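Local coordinates for flavohemoprotein (Vibrio cholerae O1 biovar El Tor, PDB 4EH1), which probably detoxifies nitric oxide, using O2 and NAD(P)H to turn it into nitrate, with this reductase part carrying the FAD, at residues R1-V13 with S20-L32. Numbering follows the deposited sequence.
Sequences RDGRTFVVREKQV and SFVLVPADGGAVL. With SO4 (sulfate ion), chain E.
Arg-4 starts the contact by reaching, nearly fully extended, across the turn that follows strand 18-25. Its NE forms a salt bridge with Asp-27 OD2 at 3.0 Å, meeting the carboxylate from above its plane, while NH2 makes a weak hydrogen bond to Ala-30 O. Pro-25 CB covers one face of the guanidinium. Pro-25 also serves Phe-6: its CA sits over the centre of that ring, 3.8 Å from the centroid, in a CH-pi contact, and Val-31 CG1 lies 3.9 Å from Phe-6 CE2. Val-7 and Val-24 then exchange paired backbone bonds. On the buried face shared by Val-8, Lys-11, Phe-21 and Leu-23, Val-8 CG2 meets Leu-23 CD2 at 3.9 Å. Next comes a classic beta bulge: Arg-9 and Glu-10 both face Val-22, whose O takes a 2.7 Å bond from Arg-9 N and a weak one from Glu-10 N. Here Arg-9 NH2 and Glu-10 OE1 form a salt bridge at 2.9 Å. With CG trans to N (chi1 -161°) and the rest extended, Lys-11 runs along the Phe-21 ring, CE 3.6 Å from CE1. Gln-12 pairs with Ser-20, closing an antiparallel hairpin of the FAD-binding domain whose largely apolar buried face admits one lysine, its NZ gripped by the carbonyls of Leu-89, His-90 and Val-93.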
loop_
_atom_site.group_PDB
_atom_site.type_symbol
_atom_site.label_atom_id
_atom_site.label_comp_id
_atom_site.label_asym_id
_atom_site.label_seq_id
_atom_site.Cartn_x
_atom_site.Cartn_y
_atom_site.Cartn_z
ATOM N N ARG A 1 19.006 5.930 -24.328
ATOM C CA ARG A 1 18.727 4.580 -23.824
ATOM C C ARG A 1 17.764 4.554 -22.633
ATOM O O ARG A 1 17.689 5.529 -21.887
ATOM C CB ARG A 1 20.036 3.902 -23.407
ATOM C CG ARG A 1 19.868 2.518 -22.761
ATOM C CD ARG A 1 20.709 2.412 -21.493
ATOM N NE ARG A 1 20.773 1.071 -20.909
ATOM C CZ ARG A 1 21.160 -0.024 -21.557
ATOM N NH1 ARG A 1 21.216 -1.170 -20.898
ATOM N NH2 ARG A 1 21.495 0.011 -22.854
ATOM N N ASP A 2 17.004 3.457 -22.503
ATOM C CA ASP A 2 16.485 2.973 -21.209
ATOM C C ASP A 2 16.924 1.523 -20.930
ATOM O O ASP A 2 17.124 0.728 -21.865
ATOM C CB ASP A 2 14.963 3.049 -21.110
ATOM C CG ASP A 2 14.409 2.148 -19.989
ATOM O OD1 ASP A 2 14.758 2.390 -18.816
ATOM O OD2 ASP A 2 13.659 1.178 -20.264
ATOM N N GLY A 3 17.060 1.188 -19.643
ATOM C CA GLY A 3 17.424 -0.148 -19.183
ATOM C C GLY A 3 16.441 -1.266 -19.510
ATOM O O GLY A 3 16.690 -1.982 -20.491
ATOM N N ARG A 4 15.353 -1.416 -18.725
ATOM C CA ARG A 4 14.423 -2.566 -18.862
ATOM C C ARG A 4 13.026 -2.375 -18.234
ATOM O O ARG A 4 12.882 -1.759 -17.198
ATOM C CB ARG A 4 15.075 -3.836 -18.303
ATOM C CG ARG A 4 14.342 -5.168 -18.590
ATOM C CD ARG A 4 14.718 -6.164 -17.496
ATOM N NE ARG A 4 14.260 -7.541 -17.668
ATOM C CZ ARG A 4 14.761 -8.554 -16.965
ATOM N NH1 ARG A 4 15.710 -8.302 -16.074
ATOM N NH2 ARG A 4 14.333 -9.806 -17.137
ATOM N N THR A 5 11.992 -2.919 -18.861
ATOM C CA THR A 5 10.627 -2.696 -18.396
ATOM C C THR A 5 10.220 -3.632 -17.250
ATOM O O THR A 5 10.349 -4.828 -17.366
ATOM C CB THR A 5 9.621 -2.872 -19.547
ATOM O OG1 THR A 5 9.844 -1.850 -20.524
ATOM C CG2 THR A 5 8.179 -2.776 -19.018
ATOM N N PHE A 6 9.749 -3.076 -16.142
ATOM C CA PHE A 6 9.259 -3.892 -15.040
ATOM C C PHE A 6 7.809 -3.578 -14.795
ATOM O O PHE A 6 7.318 -2.540 -15.219
ATOM C CB PHE A 6 10.061 -3.631 -13.763
ATOM C CG PHE A 6 11.341 -4.409 -13.681
ATOM C CD1 PHE A 6 12.353 -4.210 -14.628
ATOM C CD2 PHE A 6 11.544 -5.326 -12.654
ATOM C CE1 PHE A 6 13.532 -4.906 -14.559
ATOM C CE2 PHE A 6 12.733 -6.031 -12.558
ATOM C CZ PHE A 6 13.735 -5.838 -13.534
ATOM N N VAL A 7 7.138 -4.462 -14.074
ATOM C CA VAL A 7 5.738 -4.293 -13.730
ATOM C C VAL A 7 5.595 -4.310 -12.207
ATOM O O VAL A 7 6.222 -5.120 -11.517
ATOM C CB VAL A 7 4.890 -5.410 -14.368
ATOM C CG1 VAL A 7 3.401 -5.236 -14.059
ATOM C CG2 VAL A 7 5.135 -5.412 -15.860
ATOM N N VAL A 8 4.793 -3.386 -11.689
ATOM C CA VAL A 8 4.483 -3.335 -10.275
ATOM C C VAL A 8 3.578 -4.530 -9.951
ATOM O O VAL A 8 2.442 -4.609 -10.439
ATOM C CB VAL A 8 3.733 -2.039 -9.913
ATOM C CG1 VAL A 8 3.405 -2.012 -8.420
ATOM C CG2 VAL A 8 4.534 -0.805 -10.343
ATOM N N ARG A 9 4.081 -5.459 -9.144
ATOM C CA ARG A 9 3.257 -6.577 -8.657
ATOM C C ARG A 9 2.520 -6.204 -7.359
ATOM O O ARG A 9 1.420 -6.688 -7.088
ATOM C CB ARG A 9 4.129 -7.798 -8.400
ATOM C CG ARG A 9 3.337 -9.081 -8.169
ATOM C CD ARG A 9 4.225 -10.331 -7.994
ATOM N NE ARG A 9 4.954 -10.343 -6.725
ATOM C CZ ARG A 9 4.421 -10.692 -5.553
ATOM N NH1 ARG A 9 3.140 -11.058 -5.486
ATOM N NH2 ARG A 9 5.161 -10.664 -4.442
ATOM N N GLU A 10 3.138 -5.326 -6.567
ATOM C CA GLU A 10 2.637 -4.991 -5.230
ATOM C C GLU A 10 2.996 -3.564 -4.905
ATOM O O GLU A 10 4.094 -3.124 -5.252
ATOM C CB GLU A 10 3.333 -5.839 -4.186
ATOM C CG GLU A 10 2.404 -6.550 -3.303
ATOM C CD GLU A 10 2.266 -7.967 -3.737
ATOM O OE1 GLU A 10 3.243 -8.725 -3.553
ATOM O OE2 GLU A 10 1.200 -8.315 -4.283
ATOM N N LYS A 11 2.096 -2.888 -4.190
ATOM C CA LYS A 11 2.261 -1.509 -3.749
ATOM C C LYS A 11 1.787 -1.421 -2.294
ATOM O O LYS A 11 0.604 -1.327 -2.027
ATOM C CB LYS A 11 1.425 -0.588 -4.637
ATOM C CG LYS A 11 1.844 0.864 -4.592
ATOM C CD LYS A 11 1.093 1.719 -5.623
ATOM C CE LYS A 11 1.431 3.203 -5.402
ATOM N NZ LYS A 11 0.701 4.061 -6.348
ATOM N N GLN A 12 2.722 -1.513 -1.360
ATOM C CA GLN A 12 2.379 -1.557 0.053
ATOM C C GLN A 12 2.772 -0.260 0.750
ATOM O O GLN A 12 3.859 0.271 0.532
ATOM C CB GLN A 12 3.074 -2.729 0.760
ATOM C CG GLN A 12 2.602 -4.116 0.316
ATOM C CD GLN A 12 1.364 -4.607 1.061
ATOM O OE1 GLN A 12 1.241 -4.467 2.293
ATOM N NE2 GLN A 12 0.442 -5.197 0.315
ATOM N N VAL A 13 1.875 0.233 1.594
ATOM C CA VAL A 13 2.170 1.393 2.410
ATOM C C VAL A 13 3.046 0.970 3.558
ATOM O O VAL A 13 2.687 0.100 4.320
ATOM C CB VAL A 13 0.889 2.041 2.945
ATOM C CG1 VAL A 13 1.219 3.263 3.816
ATOM C CG2 VAL A 13 0.019 2.442 1.781
ATOM N N SER A 20 6.139 1.004 -0.576
ATOM C CA SER A 20 7.009 0.044 -1.262
ATOM C C SER A 20 6.407 -0.386 -2.612
ATOM O O SER A 20 5.189 -0.431 -2.769
ATOM C CB SER A 20 7.234 -1.224 -0.421
ATOM O OG SER A 20 8.235 -1.065 0.546
ATOM N N PHE A 21 7.272 -0.745 -3.554
ATOM C CA PHE A 21 6.846 -1.313 -4.830
ATOM C C PHE A 21 7.623 -2.598 -5.069
ATOM O O PHE A 21 8.848 -2.593 -5.062
ATOM C CB PHE A 21 7.176 -0.366 -5.990
ATOM C CG PHE A 21 6.473 0.964 -5.916
ATOM C CD1 PHE A 21 5.407 1.245 -6.762
ATOM C CD2 PHE A 21 6.886 1.942 -4.995
ATOM C CE1 PHE A 21 4.749 2.494 -6.695
ATOM C CE2 PHE A 21 6.240 3.178 -4.932
ATOM C CZ PHE A 21 5.170 3.452 -5.789
ATOM N N VAL A 22 6.911 -3.680 -5.314
ATOM C CA VAL A 22 7.542 -4.914 -5.719
ATOM C C VAL A 22 7.453 -5.015 -7.232
ATOM O O VAL A 22 6.369 -5.007 -7.803
ATOM C CB VAL A 22 6.840 -6.147 -5.085
ATOM C CG1 VAL A 22 7.472 -7.447 -5.610
ATOM C CG2 VAL A 22 6.913 -6.092 -3.565
ATOM N N LEU A 23 8.605 -5.125 -7.879
ATOM C CA LEU A 23 8.676 -5.040 -9.316
ATOM C C LEU A 23 9.187 -6.336 -9.945
ATOM O O LEU A 23 10.179 -6.908 -9.501
ATOM C CB LEU A 23 9.616 -3.906 -9.703
ATOM C CG LEU A 23 9.270 -2.556 -9.080
ATOM C CD1 LEU A 23 10.514 -1.682 -8.936
ATOM C CD2 LEU A 23 8.259 -1.888 -9.979
ATOM N N VAL A 24 8.526 -6.769 -11.006
ATOM C CA VAL A 24 8.967 -7.947 -11.740
ATOM C C VAL A 24 9.194 -7.603 -13.218
ATOM O O VAL A 24 8.496 -6.762 -13.786
ATOM C CB VAL A 24 7.941 -9.075 -11.622
ATOM C CG1 VAL A 24 7.712 -9.443 -10.148
ATOM C CG2 VAL A 24 6.661 -8.641 -12.241
ATOM N N PRO A 25 10.171 -8.256 -13.850
ATOM C CA PRO A 25 10.462 -7.872 -15.234
ATOM C C PRO A 25 9.271 -8.183 -16.114
ATOM O O PRO A 25 8.665 -9.221 -15.911
ATOM C CB PRO A 25 11.627 -8.781 -15.629
ATOM C CG PRO A 25 11.928 -9.641 -14.479
ATOM C CD PRO A 25 10.854 -9.494 -13.449
ATOM N N ALA A 26 8.912 -7.302 -17.039
ATOM C CA ALA A 26 7.863 -7.642 -17.993
ATOM C C ALA A 26 8.265 -8.842 -18.873
ATOM O O ALA A 26 7.404 -9.492 -19.455
ATOM C CB ALA A 26 7.503 -6.454 -18.851
ATOM N N ASP A 27 9.566 -9.129 -18.960
ATOM C CA ASP A 27 10.062 -10.297 -19.699
ATOM C C ASP A 27 9.622 -11.608 -19.060
ATOM O O ASP A 27 9.120 -12.506 -19.734
ATOM C CB ASP A 27 11.594 -10.308 -19.732
ATOM C CG ASP A 27 12.179 -9.118 -20.467
ATOM O OD1 ASP A 27 11.463 -8.517 -21.298
ATOM O OD2 ASP A 27 13.366 -8.793 -20.225
ATOM N N GLY A 28 9.806 -11.701 -17.745
ATOM C CA GLY A 28 9.841 -12.978 -17.065
ATOM C C GLY A 28 11.313 -13.250 -16.833
ATOM O O GLY A 28 12.160 -12.445 -17.220
ATOM N N GLY A 29 11.633 -14.359 -16.184
ATOM C CA GLY A 29 13.024 -14.752 -16.024
ATOM C C GLY A 29 13.772 -13.972 -14.948
ATOM O O GLY A 29 13.209 -13.114 -14.289
ATOM N N ALA A 30 15.053 -14.283 -14.783
ATOM C CA ALA A 30 15.834 -13.749 -13.688
ATOM C C ALA A 30 16.045 -12.241 -13.798
ATOM O O ALA A 30 15.978 -11.642 -14.887
ATOM C CB ALA A 30 17.166 -14.464 -13.594
ATOM N N VAL A 31 16.263 -11.628 -12.640
ATOM C CA VAL A 31 16.709 -10.256 -12.592
ATOM C C VAL A 31 18.108 -10.318 -12.052
ATOM O O VAL A 31 18.485 -11.318 -11.442
ATOM C CB VAL A 31 15.779 -9.395 -11.732
ATOM C CG1 VAL A 31 14.379 -9.569 -12.219
ATOM C CG2 VAL A 31 15.848 -9.773 -10.255
ATOM N N LEU A 32 18.892 -9.274 -12.278
ATOM C CA LEU A 32 20.280 -9.292 -11.842
ATOM C C LEU A 32 20.419 -9.398 -10.307
ATOM O O LEU A 32 19.637 -8.805 -9.549
ATOM C CB LEU A 32 21.024 -8.058 -12.386
ATOM C CG LEU A 32 21.188 -8.008 -13.914
ATOM C CD1 LEU A 32 21.751 -6.675 -14.347
ATOM C CD2 LEU A 32 22.088 -9.131 -14.421
HETATM S S SO4 E . 20.569 -1.114 -17.581
HETATM O O1 SO4 E . 20.617 -0.117 -18.655
HETATM O O2 SO4 E . 20.743 -2.442 -18.133
HETATM O O3 SO4 E . 21.608 -0.860 -16.586
HETATM O O4 SO4 E . 19.268 -1.127 -16.929
#